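Local coordinates for oligopeptide ABC transporter, periplasmic oligopeptide-binding protein, putative (PDB 5IPW) that probably binds oligopeptides in the periplasm and hands them to an ABC transporter for uptake, as its family of solute-binding proteins does, at residues L84-K89 with N623-Q628; V182-F187 with V617-L622; I80-A85 with Y260-D265; P44-V49 with L98-E103. All blocks are in the same frame, centred on the assembly; numbering follows the deposited sequence.

Interaction 1: L84-K89 with N623-Q628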
loop_
_atom_site.group_PDB
_atom_site.type_symbol
_atom_site.label_atom_id
_atom_site.label_comp_id
_atom_site.label_asym_id
_atom_site.label_seq_id
_atom_site.Cartn_x
_atom_site.Cartn_y
_atom_site.Cartn_z
ATOM N N LEU A 84 -11.554 -10.350 4.687
ATOM C CA LEU A 84 -12.274 -11.488 4.126
ATOM C C LEU A 84 -11.284 -12.297 3.325
ATOM O O LEU A 84 -11.277 -13.523 3.363
ATOM C CB LEU A 84 -13.413 -11.029 3.224
ATOM C CG LEU A 84 -14.609 -10.409 3.942
ATOM C CD1 LEU A 84 -15.629 -9.903 2.938
ATOM C CD2 LEU A 84 -15.259 -11.411 4.879
ATOM N N ALA A 85 -10.438 -11.590 2.598
ATOM C CA ALA A 85 -9.351 -12.216 1.889
ATOM C C ALA A 85 -8.156 -11.288 1.946
ATOM O O ALA A 85 -8.280 -10.089 1.693
ATOM C CB ALA A 85 -9.753 -12.488 0.451
ATOM N N PHE A 86 -7.005 -11.845 2.297
ATOM C CA PHE A 86 -5.792 -11.058 2.447
ATOM C C PHE A 86 -5.090 -10.921 1.119
ATOM O O PHE A 86 -5.305 -11.720 0.196
ATOM C CB PHE A 86 -4.831 -11.719 3.435
ATOM C CG PHE A 86 -5.321 -11.713 4.850
ATOM C CD1 PHE A 86 -5.100 -10.618 5.669
ATOM C CD2 PHE A 86 -5.987 -12.803 5.371
ATOM C CE1 PHE A 86 -5.542 -10.608 6.976
ATOM C CE2 PHE A 86 -6.432 -12.799 6.683
ATOM C CZ PHE A 86 -6.209 -11.697 7.485
ATOM N N TRP A 87 -4.237 -9.907 1.035
ATOM C CA TRP A 87 -3.208 -9.882 0.010
ATOM C C TRP A 87 -2.350 -11.117 0.225
ATOM O O TRP A 87 -2.205 -11.592 1.349
ATOM C CB TRP A 87 -2.296 -8.650 0.157
ATOM C CG TRP A 87 -2.879 -7.324 -0.219
ATOM C CD1 TRP A 87 -2.934 -6.214 0.564
ATOM C CD2 TRP A 87 -3.449 -6.955 -1.480
ATOM N NE1 TRP A 87 -3.510 -5.172 -0.122
ATOM C CE2 TRP A 87 -3.841 -5.601 -1.381
ATOM C CE3 TRP A 87 -3.669 -7.635 -2.684
ATOM C CZ2 TRP A 87 -4.444 -4.915 -2.437
ATOM C CZ3 TRP A 87 -4.271 -6.953 -3.735
ATOM C CH2 TRP A 87 -4.653 -5.609 -3.604
ATOM N N ASP A 88 -1.762 -11.637 -0.837
ATOM C CA ASP A 88 -0.592 -12.474 -0.658
ATOM C C ASP A 88 0.554 -11.542 -0.232
ATOM O O ASP A 88 0.361 -10.329 -0.073
ATOM C CB ASP A 88 -0.250 -13.223 -1.937
ATOM C CG ASP A 88 0.357 -12.331 -2.988
ATOM O OD1 ASP A 88 -0.017 -11.140 -3.066
ATOM O OD2 ASP A 88 1.213 -12.829 -3.744
ATOM N N LYS A 89 1.744 -12.098 -0.050
ATOM C CA LYS A 89 2.888 -11.297 0.393
ATOM C C LYS A 89 3.281 -10.193 -0.613
ATOM O O LYS A 89 3.630 -9.087 -0.199
ATOM C CB LYS A 89 4.082 -12.211 0.679
ATOM C CG LYS A 89 5.341 -11.490 1.116
ATOM C CD LYS A 89 6.541 -12.417 1.084
ATOM C CE LYS A 89 7.824 -11.631 1.266
ATOM N NZ LYS A 89 9.011 -12.521 1.336
ATOM N N ASN A 623 1.220 -7.334 5.734
ATOM C CA ASN A 623 1.850 -7.992 4.609
ATOM C C ASN A 623 2.813 -9.138 5.007
ATOM O O ASN A 623 2.974 -10.098 4.269
ATOM C CB ASN A 623 2.603 -6.882 3.853
ATOM C CG ASN A 623 3.210 -7.358 2.577
ATOM O OD1 ASN A 623 2.800 -8.383 2.026
ATOM N ND2 ASN A 623 4.199 -6.620 2.087
ATOM N N ALA A 624 3.465 -9.011 6.163
ATOM C CA ALA A 624 4.345 -10.049 6.705
ATOM C C ALA A 624 3.595 -11.122 7.498
ATOM O O ALA A 624 4.180 -12.135 7.886
ATOM C CB ALA A 624 5.397 -9.406 7.595
ATOM N N MET A 625 2.318 -10.863 7.766
ATOM C CA MET A 625 1.412 -11.774 8.458
ATOM C C MET A 625 1.799 -12.031 9.910
ATOM O O MET A 625 2.162 -13.143 10.278
ATOM C CB MET A 625 1.252 -13.092 7.670
ATOM C CG MET A 625 -0.174 -13.643 7.689
ATOM S SD MET A 625 -1.401 -12.385 7.247
ATOM C CE MET A 625 -2.929 -13.260 7.533
ATOM N N PRO A 626 1.698 -10.995 10.756
ATOM C CA PRO A 626 2.180 -11.083 12.143
ATOM C C PRO A 626 1.440 -12.045 13.070
ATOM O O PRO A 626 1.958 -12.394 14.136
ATOM C CB PRO A 626 2.046 -9.645 12.654
ATOM C CG PRO A 626 1.050 -9.008 11.766
ATOM C CD PRO A 626 1.257 -9.631 10.420
ATOM N N MET A 627 0.252 -12.489 12.680
ATOM C CA MET A 627 -0.468 -13.471 13.483
ATOM C C MET A 627 0.344 -14.759 13.681
ATOM O O MET A 627 0.132 -15.470 14.660
ATOM C CB MET A 627 -1.855 -13.769 12.888
ATOM C CG MET A 627 -1.872 -14.621 11.618
ATOM S SD MET A 627 -3.491 -14.637 10.783
ATOM C CE MET A 627 -3.750 -16.374 10.901
ATOM N N GLN A 628 1.272 -15.048 12.763
ATOM C CA GLN A 628 2.121 -16.253 12.866
ATOM C C GLN A 628 3.572 -15.969 13.253
ATOM O O GLN A 628 4.422 -16.858 13.169
ATOM C CB GLN A 628 2.060 -17.120 11.581
ATOM C CG GLN A 628 2.405 -16.447 10.264
ATOM C CD GLN A 628 3.887 -16.289 10.022
ATOM O OE1 GLN A 628 4.625 -17.269 9.963
ATOM N NE2 GLN A 628 4.334 -15.045 9.861
#
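Met625 sets its methyl group over the face of the Phe86 ring, and this is the tight half of the contact. CE stands 3.5 Å from the Phe86 ring centroid and only 7° off the normal, and all six ring carbons lie nearly equally far from it, with CZ and CE2 of Phe86 both 3.6 Å from Met625 CE. SD follows at 4.5 Å from the centroid of the same Phe86 ring, adding a Met-aromatic contact to the CH-pi one. The Met625 chain bends at chi2 (50°), which turns its end back over the ring, and the two side chains cross at about a right angle. Both residues are buried; Phe86 belongs to strand 85-87, at the edge of an antiparallel sheet, and its backbone bonds to Val95 of strand 94-105. Replacing Phe86 by alanine would probably leave the Met625 methyl without its aromatic floor and open a gap between strand and C-terminal loop.

The other half is looser, and there Lys89 is exposed to solvent while Asn623 is buried. Lys89, poorly ordered, brings CG to 4.1 Å from Asn623 OD1, while its extended chain leads away to the carbonyl of Phe611. The Asn623 amide lies beside the Lys89 carbonyl. The chemistry thus implies adhesion through dispersion and sulfur-aromatic attraction at the buried end, with a mobile, exposed lysine at the other.

Interaction 2: V182-F187 with V617-L622; sequences VPYGGF and VLRTPL
Arg619 reaches across to Tyr184, tying two loops of a family 5 solute-binding protein: the loop 182-187, which comes after strand 166-171 of an antiparallel sheet, and the loop 617-622 near the C terminus. The arginine backbone has a left-handed conformation, and CB points toward the other loop. CG comes next, 4.1 Å from Pro183 O. Successive bends at chi2 and chi3 (-60°) then fold the chain back, carrying CD to 3.6 Å from Tyr184 CD1. NE lies 3.9 Å from Tyr184 O, but its true partner is Glu81, with which it forms a salt bridge. At the tip NH1 approaches Tyr184 CE1 to 3.3 Å, obliquely, with the guanidinium and ring planes 70° apart; the group does not lie flat on the ring. NH1 is hydrogen-bonded to Asp616 O, and Tyr184 OH is held by the Asp616 carboxylate, so one residue steadies both partners from just before the segment. With a methionine here Glu81 would probably lose one of its two charged mates and Asp616 O its guanidinium donor.

Tyr184 keeps CG anti to its own N (chi1 -178°), which swings the ring out to meet the arginine, although Tyr184 is an exposed residue. The ring's rim also meets the backbone ahead of Arg619: Val617 O, which accepts a hydrogen bond from Trp87 NE1, sits near the ring plane, 3.5 Å from Tyr184 CD1.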
loop_
_atom_site.group_PDB
_atom_site.type_symbol
_atom_site.label_atom_id
_atom_site.label_comp_id
_atom_site.label_asym_id
_atom_site.label_seq_id
_atom_site.Cartn_x
_atom_site.Cartn_y
_atom_site.Cartn_z
ATOM N N VAL A 182 -10.898 -5.341 -1.173
ATOM C CA VAL A 182 -11.159 -6.271 -0.072
ATOM C C VAL A 182 -9.959 -6.539 0.849
ATOM O O VAL A 182 -10.132 -6.575 2.064
ATOM C CB VAL A 182 -11.737 -7.600 -0.600
ATOM C CG1 VAL A 182 -11.880 -8.622 0.516
ATOM C CG2 VAL A 182 -13.092 -7.353 -1.243
ATOM N N PRO A 183 -8.753 -6.732 0.284
ATOM C CA PRO A 183 -7.559 -6.910 1.116
ATOM C C PRO A 183 -7.115 -5.642 1.832
ATOM O O PRO A 183 -6.329 -5.726 2.773
ATOM C CB PRO A 183 -6.469 -7.308 0.115
ATOM C CG PRO A 183 -7.156 -7.532 -1.175
ATOM C CD PRO A 183 -8.415 -6.744 -1.141
ATOM N N TYR A 184 -7.585 -4.486 1.364
ATOM C CA TYR A 184 -7.222 -3.207 1.951
ATOM C C TYR A 184 -8.183 -2.820 3.074
ATOM O O TYR A 184 -7.748 -2.388 4.145
ATOM C CB TYR A 184 -7.200 -2.099 0.881
ATOM C CG TYR A 184 -6.779 -0.758 1.446
ATOM C CD1 TYR A 184 -5.437 -0.450 1.610
ATOM C CD2 TYR A 184 -7.721 0.187 1.855
ATOM C CE1 TYR A 184 -5.034 0.763 2.149
ATOM C CE2 TYR A 184 -7.329 1.405 2.401
ATOM C CZ TYR A 184 -5.979 1.688 2.547
ATOM O OH TYR A 184 -5.554 2.885 3.091
ATOM N N GLY A 185 -9.481 -2.969 2.821
ATOM C CA GLY A 185 -10.519 -2.399 3.679
ATOM C C GLY A 185 -11.084 -3.323 4.736
ATOM O O GLY A 185 -10.614 -4.451 4.922
ATOM N N GLY A 186 -12.123 -2.835 5.414
ATOM C CA GLY A 186 -12.687 -3.493 6.603
ATOM C C GLY A 186 -13.980 -4.257 6.353
ATOM O O GLY A 186 -14.938 -4.157 7.145
ATOM N N PHE A 187 -13.985 -5.059 5.287
ATOM C CA PHE A 187 -15.194 -5.747 4.840
ATOM C C PHE A 187 -15.626 -6.908 5.736
ATOM O O PHE A 187 -16.667 -7.527 5.493
ATOM C CB PHE A 187 -15.042 -6.183 3.378
ATOM C CG PHE A 187 -14.905 -5.021 2.444
ATOM C CD1 PHE A 187 -16.030 -4.349 1.989
ATOM C CD2 PHE A 187 -13.658 -4.547 2.080
ATOM C CE1 PHE A 187 -15.913 -3.244 1.161
ATOM C CE2 PHE A 187 -13.532 -3.446 1.248
ATOM C CZ PHE A 187 -14.661 -2.791 0.787
ATOM N N VAL A 617 -0.861 0.545 1.079
ATOM C CA VAL A 617 -1.816 -0.314 0.378
ATOM C C VAL A 617 -1.720 -1.786 0.787
ATOM O O VAL A 617 -2.728 -2.491 0.801
ATOM C CB VAL A 617 -1.677 -0.175 -1.159
ATOM C CG1 VAL A 617 -0.244 -0.429 -1.617
ATOM C CG2 VAL A 617 -2.643 -1.098 -1.890
ATOM N N LEU A 618 -0.520 -2.250 1.124
ATOM C CA LEU A 618 -0.329 -3.630 1.579
ATOM C C LEU A 618 -0.468 -3.766 3.097
ATOM O O LEU A 618 -0.268 -4.848 3.659
ATOM C CB LEU A 618 1.037 -4.149 1.139
ATOM C CG LEU A 618 1.353 -4.104 -0.356
ATOM C CD1 LEU A 618 2.792 -4.540 -0.588
ATOM C CD2 LEU A 618 0.396 -4.978 -1.152
ATOM N N ARG A 619 -0.804 -2.663 3.756
ATOM C CA ARG A 619 -1.072 -2.643 5.198
ATOM C C ARG A 619 0.151 -3.054 6.017
ATOM O O ARG A 619 0.011 -3.559 7.123
ATOM C CB ARG A 619 -2.272 -3.547 5.539
ATOM C CG ARG A 619 -3.484 -3.406 4.619
ATOM C CD ARG A 619 -3.960 -1.969 4.495
ATOM N NE ARG A 619 -4.352 -1.430 5.791
ATOM C CZ ARG A 619 -4.311 -0.144 6.136
ATOM N NH1 ARG A 619 -3.882 0.782 5.288
ATOM N NH2 ARG A 619 -4.694 0.216 7.350
ATOM N N THR A 620 1.344 -2.823 5.478
ATOM C CA THR A 620 2.571 -3.264 6.128
ATOM C C THR A 620 2.558 -2.817 7.590
ATOM O O THR A 620 2.207 -1.682 7.871
ATOM C CB THR A 620 3.809 -2.730 5.383
ATOM O OG1 THR A 620 3.824 -3.262 4.052
ATOM C CG2 THR A 620 5.092 -3.141 6.070
ATOM N N PRO A 621 2.922 -3.713 8.528
ATOM C CA PRO A 621 3.474 -5.054 8.358
ATOM C C PRO A 621 2.469 -6.203 8.245
ATOM O O PRO A 621 2.889 -7.352 8.308
ATOM C CB PRO A 621 4.297 -5.227 9.632
ATOM C CG PRO A 621 3.465 -4.549 10.667
ATOM C CD PRO A 621 2.810 -3.377 9.963
ATOM N N LEU A 622 1.179 -5.933 8.058
ATOM C CA LEU A 622 0.200 -7.024 7.866
ATOM C C LEU A 622 0.610 -7.947 6.726
ATOM O O LEU A 622 0.360 -9.150 6.733
ATOM C CB LEU A 622 -1.186 -6.466 7.563
ATOM C CG LEU A 622 -2.296 -7.513 7.460
ATOM C CD1 LEU A 622 -2.505 -8.192 8.804
ATOM C CD2 LEU A 622 -3.585 -6.877 6.973
#

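Interaction 3: I80-A85 with Y260-D265; sequences IEVKLA and YFWAVD
Val82 bridges from the 80-85 loop to the aromatic pair Phe261 and Trp262. The loop starts at Ile80, the last residue of helix 73-80, whose carbonyl accepts a bond from Ser240 OG. Glu81 is the first residue to leave helical geometry, and its OE1 takes Lys83 NZ at 2.9 Å in a salt bridge that comes from above the carboxylate plane, 39° out of it. Between these two charged residues Val82 faces the other way, toward the aromatics. Its CG1, anti to the carbonyl carbon (chi1 -65°), meets both rings at their edges: 3.7 Å to Trp262 CZ2 and 4.2 Å to Phe261 CE1. Phe261 also covers one face of Trp262, its CE1 standing 3.4 Å above the indole plane of Trp262, toward the rim, while Trp262 NE1 is bonded to Leu239 O. Lys83 points away and shares its ammonium between Glu81 and the carbonyls of Tyr184 and Gly185. Leu84 likewise turns away, onto Phe113 and Leu115 of strand 110-115. The loop runs from helix 73-80 into strand 85-87, with Trp262 leading into strand 263-265 and packed against Leu98 of strand 94-105 and Leu48 of strand 48-51.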
loop_
_atom_site.group_PDB
_atom_site.type_symbol
_atom_site.label_atom_id
_atom_site.label_comp_id
_atom_site.label_asym_id
_atom_site.label_seq_id
_atom_site.Cartn_x
_atom_site.Cartn_y
_atom_site.Cartn_z
ATOM N N ILE A 80 -3.163 -5.673 13.534
ATOM C CA ILE A 80 -4.337 -6.261 14.140
ATOM C C ILE A 80 -5.424 -6.586 13.106
ATOM O O ILE A 80 -6.374 -7.307 13.393
ATOM C CB ILE A 80 -4.827 -5.277 15.244
ATOM C CG1 ILE A 80 -4.840 -5.973 16.582
ATOM C CG2 ILE A 80 -6.149 -4.569 14.920
ATOM C CD1 ILE A 80 -3.437 -6.176 17.095
ATOM N N GLU A 81 -5.249 -6.077 11.894
ATOM C CA GLU A 81 -6.286 -6.109 10.875
ATOM C C GLU A 81 -6.553 -7.498 10.332
ATOM O O GLU A 81 -5.648 -8.320 10.197
ATOM C CB GLU A 81 -5.927 -5.170 9.716
ATOM C CG GLU A 81 -6.446 -3.755 9.902
ATOM C CD GLU A 81 -5.772 -2.766 8.978
ATOM O OE1 GLU A 81 -5.534 -3.100 7.793
ATOM O OE2 GLU A 81 -5.472 -1.651 9.448
ATOM N N VAL A 82 -7.816 -7.739 10.010
ATOM C CA VAL A 82 -8.230 -8.983 9.370
ATOM C C VAL A 82 -9.127 -8.667 8.181
ATOM O O VAL A 82 -9.864 -7.681 8.182
ATOM C CB VAL A 82 -8.944 -9.943 10.353
ATOM C CG1 VAL A 82 -7.984 -10.403 11.440
ATOM C CG2 VAL A 82 -10.184 -9.301 10.965
ATOM N N LYS A 83 -9.050 -9.523 7.171
ATOM C CA LYS A 83 -9.723 -9.300 5.897
ATOM C C LYS A 83 -10.553 -10.526 5.547
ATOM O O LYS A 83 -10.284 -11.617 6.049
ATOM C CB LYS A 83 -8.677 -9.047 4.799
ATOM C CG LYS A 83 -7.579 -8.068 5.197
ATOM C CD LYS A 83 -8.125 -6.662 5.403
ATOM C CE LYS A 83 -7.050 -5.709 5.895
ATOM N NZ LYS A 83 -7.634 -4.395 6.290
ATOM N N LEU A 84 -11.554 -10.350 4.687
ATOM C CA LEU A 84 -12.274 -11.488 4.126
ATOM C C LEU A 84 -11.284 -12.297 3.325
ATOM O O LEU A 84 -11.277 -13.523 3.363
ATOM C CB LEU A 84 -13.413 -11.029 3.224
ATOM C CG LEU A 84 -14.609 -10.409 3.942
ATOM C CD1 LEU A 84 -15.629 -9.903 2.938
ATOM C CD2 LEU A 84 -15.259 -11.411 4.879
ATOM N N ALA A 85 -10.438 -11.590 2.598
ATOM C CA ALA A 85 -9.351 -12.216 1.889
ATOM C C ALA A 85 -8.156 -11.288 1.946
ATOM O O ALA A 85 -8.280 -10.089 1.693
ATOM C CB ALA A 85 -9.753 -12.488 0.451
ATOM N N TYR A 260 -10.877 -16.532 20.803
ATOM C CA TYR A 260 -11.750 -17.062 19.755
ATOM C C TYR A 260 -11.187 -16.860 18.356
ATOM O O TYR A 260 -11.926 -16.944 17.366
ATOM C CB TYR A 260 -13.132 -16.403 19.860
ATOM C CG TYR A 260 -13.872 -16.849 21.087
ATOM C CD1 TYR A 260 -14.568 -18.049 21.088
ATOM C CD2 TYR A 260 -13.848 -16.099 22.258
ATOM C CE1 TYR A 260 -15.242 -18.491 22.210
ATOM C CE2 TYR A 260 -14.511 -16.531 23.394
ATOM C CZ TYR A 260 -15.212 -17.739 23.361
ATOM O OH TYR A 260 -15.894 -18.217 24.466
ATOM N N PHE A 261 -9.885 -16.600 18.246
ATOM C CA PHE A 261 -9.291 -16.393 16.925
ATOM C C PHE A 261 -9.442 -17.657 16.080
ATOM O O PHE A 261 -9.327 -18.779 16.591
ATOM C CB PHE A 261 -7.823 -15.968 17.000
ATOM C CG PHE A 261 -7.309 -15.388 15.716
ATOM C CD1 PHE A 261 -7.908 -14.269 15.165
ATOM C CD2 PHE A 261 -6.264 -15.977 15.036
ATOM C CE1 PHE A 261 -7.467 -13.741 13.964
ATOM C CE2 PHE A 261 -5.809 -15.453 13.840
ATOM C CZ PHE A 261 -6.407 -14.332 13.302
ATOM N N TRP A 262 -9.651 -17.444 14.783
ATOM C CA TRP A 262 -10.293 -18.421 13.892
ATOM C C TRP A 262 -9.334 -19.011 12.876
ATOM O O TRP A 262 -9.774 -19.633 11.914
ATOM C CB TRP A 262 -11.457 -17.750 13.145
ATOM C CG TRP A 262 -11.144 -16.344 12.817
ATOM C CD1 TRP A 262 -11.425 -15.247 13.578
ATOM C CD2 TRP A 262 -10.420 -15.872 11.685
ATOM N NE1 TRP A 262 -10.934 -14.119 12.980
ATOM C CE2 TRP A 262 -10.313 -14.472 11.812
ATOM C CE3 TRP A 262 -9.855 -16.491 10.573
ATOM C CZ2 TRP A 262 -9.664 -13.682 10.869
ATOM C CZ3 TRP A 262 -9.209 -15.701 9.629
ATOM C CH2 TRP A 262 -9.115 -14.313 9.786
ATOM N N ALA A 263 -8.033 -18.815 13.073
ATOM C CA ALA A 263 -7.042 -19.404 12.187
ATOM C C ALA A 263 -6.111 -20.271 12.992
ATOM O O ALA A 263 -5.883 -20.016 14.165
ATOM C CB ALA A 263 -6.256 -18.330 11.468
ATOM N N VAL A 264 -5.575 -21.297 12.344
ATOM C CA VAL A 264 -4.596 -22.181 12.947
ATOM C C VAL A 264 -3.387 -22.388 12.041
ATOM O O VAL A 264 -3.370 -21.987 10.881
ATOM C CB VAL A 264 -5.199 -23.562 13.281
ATOM C CG1 VAL A 264 -6.415 -23.421 14.190
ATOM C CG2 VAL A 264 -5.590 -24.316 12.011
ATOM N N ASP A 265 -2.373 -22.986 12.642
ATOM C CA ASP A 265 -1.196 -23.562 11.999
ATOM C C ASP A 265 -1.485 -24.731 11.108
ATOM O O ASP A 265 -2.527 -25.362 11.218
ATOM C CB ASP A 265 -0.335 -24.200 13.095
ATOM C CG ASP A 265 0.811 -23.394 13.445
ATOM O OD1 ASP A 265 0.926 -22.288 12.891
ATOM O OD2 ASP A 265 1.603 -23.865 14.274
#

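Interaction 4: P44-V49 with L98-E103; sequences PEEPLV and LAKSWE
Lys100 NZ donates to Glu46 OE2 at 2.6 Å, a salt bridge that is the single direct contact between 44-49 and 98-103. The ammonium meets OE2 almost in line with its C-O bond. Glu46 reaches out with an extended chain (chi2 -167°), whereas Lys100 is kinked at its last torsion, chi4 141°, which turns NZ onto the oxygen. CD and CE of Lys100 both lie 3.7 Å from Glu46 OE2, and the two side chains cross obliquely. Each residue is only partly exposed, so solvent probably weakens the attraction without removing it.

Around the ion pair further polar bonds hold the two segments. Glu46 O accepts from Arg116 NE, Glu45 pairs through its main chain with Lys117, and Glu103 OE1 is bonded to His114 NE2, so both segments are anchored to strand 110-115 or beside its end. Farther out, Glu46 touches Thr6, and Leu48, pointing toward 98-103, packs on Pro96. Leu48 and Leu98 do not meet.

Two sheets come together here. Strand 48-51 is the middle one of three, antiparallel to 2-4 and parallel to 263-265, and helix 7-14 packs on Val49 and Pro47. Strand 94-105 lies between strands 85-87 and 110-115 in a five-stranded antiparallel sheet, and the salt bridge leaves it at Lys100, where the chain turns a corner.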
loop_
_atom_site.group_PDB
_atom_site.type_symbol
_atom_site.label_atom_id
_atom_site.label_comp_id
_atom_site.label_asym_id
_atom_site.label_seq_id
_atom_site.Cartn_x
_atom_site.Cartn_y
_atom_site.Cartn_z
ATOM N N PRO A 44 -13.826 -22.169 14.714
ATOM C CA PRO A 44 -14.905 -22.495 13.788
ATOM C C PRO A 44 -14.806 -23.939 13.307
ATOM O O PRO A 44 -13.884 -24.654 13.693
ATOM C CB PRO A 44 -14.671 -21.532 12.629
ATOM C CG PRO A 44 -13.206 -21.281 12.654
ATOM C CD PRO A 44 -12.817 -21.292 14.097
ATOM N N GLU A 45 -15.755 -24.359 12.478
ATOM C CA GLU A 45 -15.743 -25.714 11.936
ATOM C C GLU A 45 -14.603 -25.866 10.948
ATOM O O GLU A 45 -13.979 -26.904 10.886
ATOM C CB GLU A 45 -17.072 -26.042 11.266
ATOM C CG GLU A 45 -18.195 -26.305 12.261
ATOM C CD GLU A 45 -19.534 -26.619 11.600
ATOM O OE1 GLU A 45 -19.612 -26.671 10.344
ATOM O OE2 GLU A 45 -20.516 -26.811 12.349
ATOM N N GLU A 46 -14.331 -24.813 10.193
ATOM C CA GLU A 46 -13.280 -24.821 9.194
ATOM C C GLU A 46 -12.397 -23.571 9.354
ATOM O O GLU A 46 -12.579 -22.576 8.641
ATOM C CB GLU A 46 -13.894 -24.875 7.791
ATOM C CG GLU A 46 -14.758 -26.108 7.511
ATOM C CD GLU A 46 -15.078 -26.275 6.029
ATOM O OE1 GLU A 46 -14.543 -27.214 5.398
ATOM O OE2 GLU A 46 -15.848 -25.456 5.486
ATOM N N PRO A 47 -11.436 -23.614 10.297
ATOM C CA PRO A 47 -10.542 -22.471 10.494
ATOM C C PRO A 47 -9.640 -22.220 9.293
ATOM O O PRO A 47 -9.384 -23.129 8.515
ATOM C CB PRO A 47 -9.688 -22.897 11.698
ATOM C CG PRO A 47 -9.731 -24.385 11.686
ATOM C CD PRO A 47 -11.119 -24.718 11.224
ATOM N N LEU A 48 -9.168 -20.990 9.144
ATOM C CA LEU A 48 -8.132 -20.694 8.165
ATOM C C LEU A 48 -6.876 -21.442 8.569
ATOM O O LEU A 48 -6.615 -21.626 9.753
ATOM C CB LEU A 48 -7.885 -19.186 8.082
ATOM C CG LEU A 48 -6.730 -18.712 7.195
ATOM C CD1 LEU A 48 -6.944 -19.075 5.738
ATOM C CD2 LEU A 48 -6.550 -17.211 7.329
ATOM N N VAL A 49 -6.125 -21.919 7.586
ATOM C CA VAL A 49 -4.913 -22.683 7.845
ATOM C C VAL A 49 -3.745 -21.882 7.324
ATOM O O VAL A 49 -3.736 -21.464 6.169
ATOM C CB VAL A 49 -4.949 -24.066 7.168
ATOM C CG1 VAL A 49 -3.685 -24.853 7.483
ATOM C CG2 VAL A 49 -6.180 -24.836 7.626
ATOM N N LEU A 98 -11.096 -14.449 6.387
ATOM C CA LEU A 98 -12.345 -14.837 7.041
ATOM C C LEU A 98 -13.313 -15.504 6.077
ATOM O O LEU A 98 -14.193 -16.237 6.505
ATOM C CB LEU A 98 -13.034 -13.658 7.716
ATOM C CG LEU A 98 -12.684 -13.563 9.198
ATOM C CD1 LEU A 98 -13.234 -12.284 9.789
ATOM C CD2 LEU A 98 -13.183 -14.755 10.003
ATOM N N ALA A 99 -13.155 -15.234 4.785
ATOM C CA ALA A 99 -13.845 -15.990 3.758
ATOM C C ALA A 99 -12.972 -17.161 3.329
ATOM O O ALA A 99 -11.798 -16.983 3.022
ATOM C CB ALA A 99 -14.147 -15.102 2.564
ATOM N N LYS A 100 -13.546 -18.362 3.316
ATOM C CA LYS A 100 -12.845 -19.537 2.798
ATOM C C LYS A 100 -12.799 -19.546 1.264
ATOM O O LYS A 100 -11.853 -20.063 0.663
ATOM C CB LYS A 100 -13.454 -20.824 3.343
ATOM C CG LYS A 100 -14.876 -21.118 2.903
ATOM C CD LYS A 100 -15.490 -22.197 3.783
ATOM C CE LYS A 100 -16.760 -22.768 3.177
ATOM N NZ LYS A 100 -16.855 -24.240 3.399
ATOM N N SER A 101 -13.810 -18.967 0.631
ATOM C CA SER A 101 -13.847 -18.876 -0.830
ATOM C C SER A 101 -14.825 -17.812 -1.257
ATOM O O SER A 101 -15.737 -17.445 -0.512
ATOM C CB SER A 101 -14.242 -20.212 -1.469
ATOM O OG SER A 101 -15.497 -20.662 -0.985
ATOM N N TRP A 102 -14.608 -17.305 -2.462
ATOM C CA TRP A 102 -15.448 -16.259 -3.006
ATOM C C TRP A 102 -15.708 -16.524 -4.474
ATOM O O TRP A 102 -15.169 -17.460 -5.061
ATOM C CB TRP A 102 -14.826 -14.877 -2.778
ATOM C CG TRP A 102 -13.388 -14.775 -3.177
ATOM C CD1 TRP A 102 -12.890 -14.227 -4.319
ATOM C CD2 TRP A 102 -12.260 -15.222 -2.421
ATOM N NE1 TRP A 102 -11.523 -14.310 -4.327
ATOM C CE2 TRP A 102 -11.108 -14.918 -3.173
ATOM C CE3 TRP A 102 -12.111 -15.854 -1.182
ATOM C CZ2 TRP A 102 -9.825 -15.225 -2.728
ATOM C CZ3 TRP A 102 -10.838 -16.165 -0.743
ATOM C CH2 TRP A 102 -9.710 -15.850 -1.512
ATOM N N GLU A 103 -16.550 -15.683 -5.054
ATOM C CA GLU A 103 -17.157 -15.972 -6.328
ATOM C C GLU A 103 -17.464 -14.647 -6.997
ATOM O O GLU A 103 -18.094 -13.783 -6.391
ATOM C CB GLU A 103 -18.437 -16.755 -6.072
ATOM C CG GLU A 103 -18.673 -17.909 -7.016
ATOM C CD GLU A 103 -19.880 -18.732 -6.614
ATOM O OE1 GLU A 103 -20.194 -18.795 -5.403
ATOM O OE2 GLU A 103 -20.519 -19.315 -7.515
#

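Overall arrangement
From the N terminus, 44-49 opens interaction 4, which closes early, at 98-103. Before it closes, interactions 3 and 1 start from the overlapping ranges 80-85 and 84-89, so both cross it. Interaction 3 closes at 260-265; interaction 2 opens within it at 182-187 and closes far beyond, at 617-622, crossing it. Interaction 1, ending at 623-628, encloses interaction 2 and shares its starting stretch with interaction 3, while 4 and 2 stand in series. The C-terminal loop thereby returns to strand 85-87 and to the loop 182-187. Strands 48-51 and 263-265, neighbours in a smaller sheet, join that region through interactions 3 and 4.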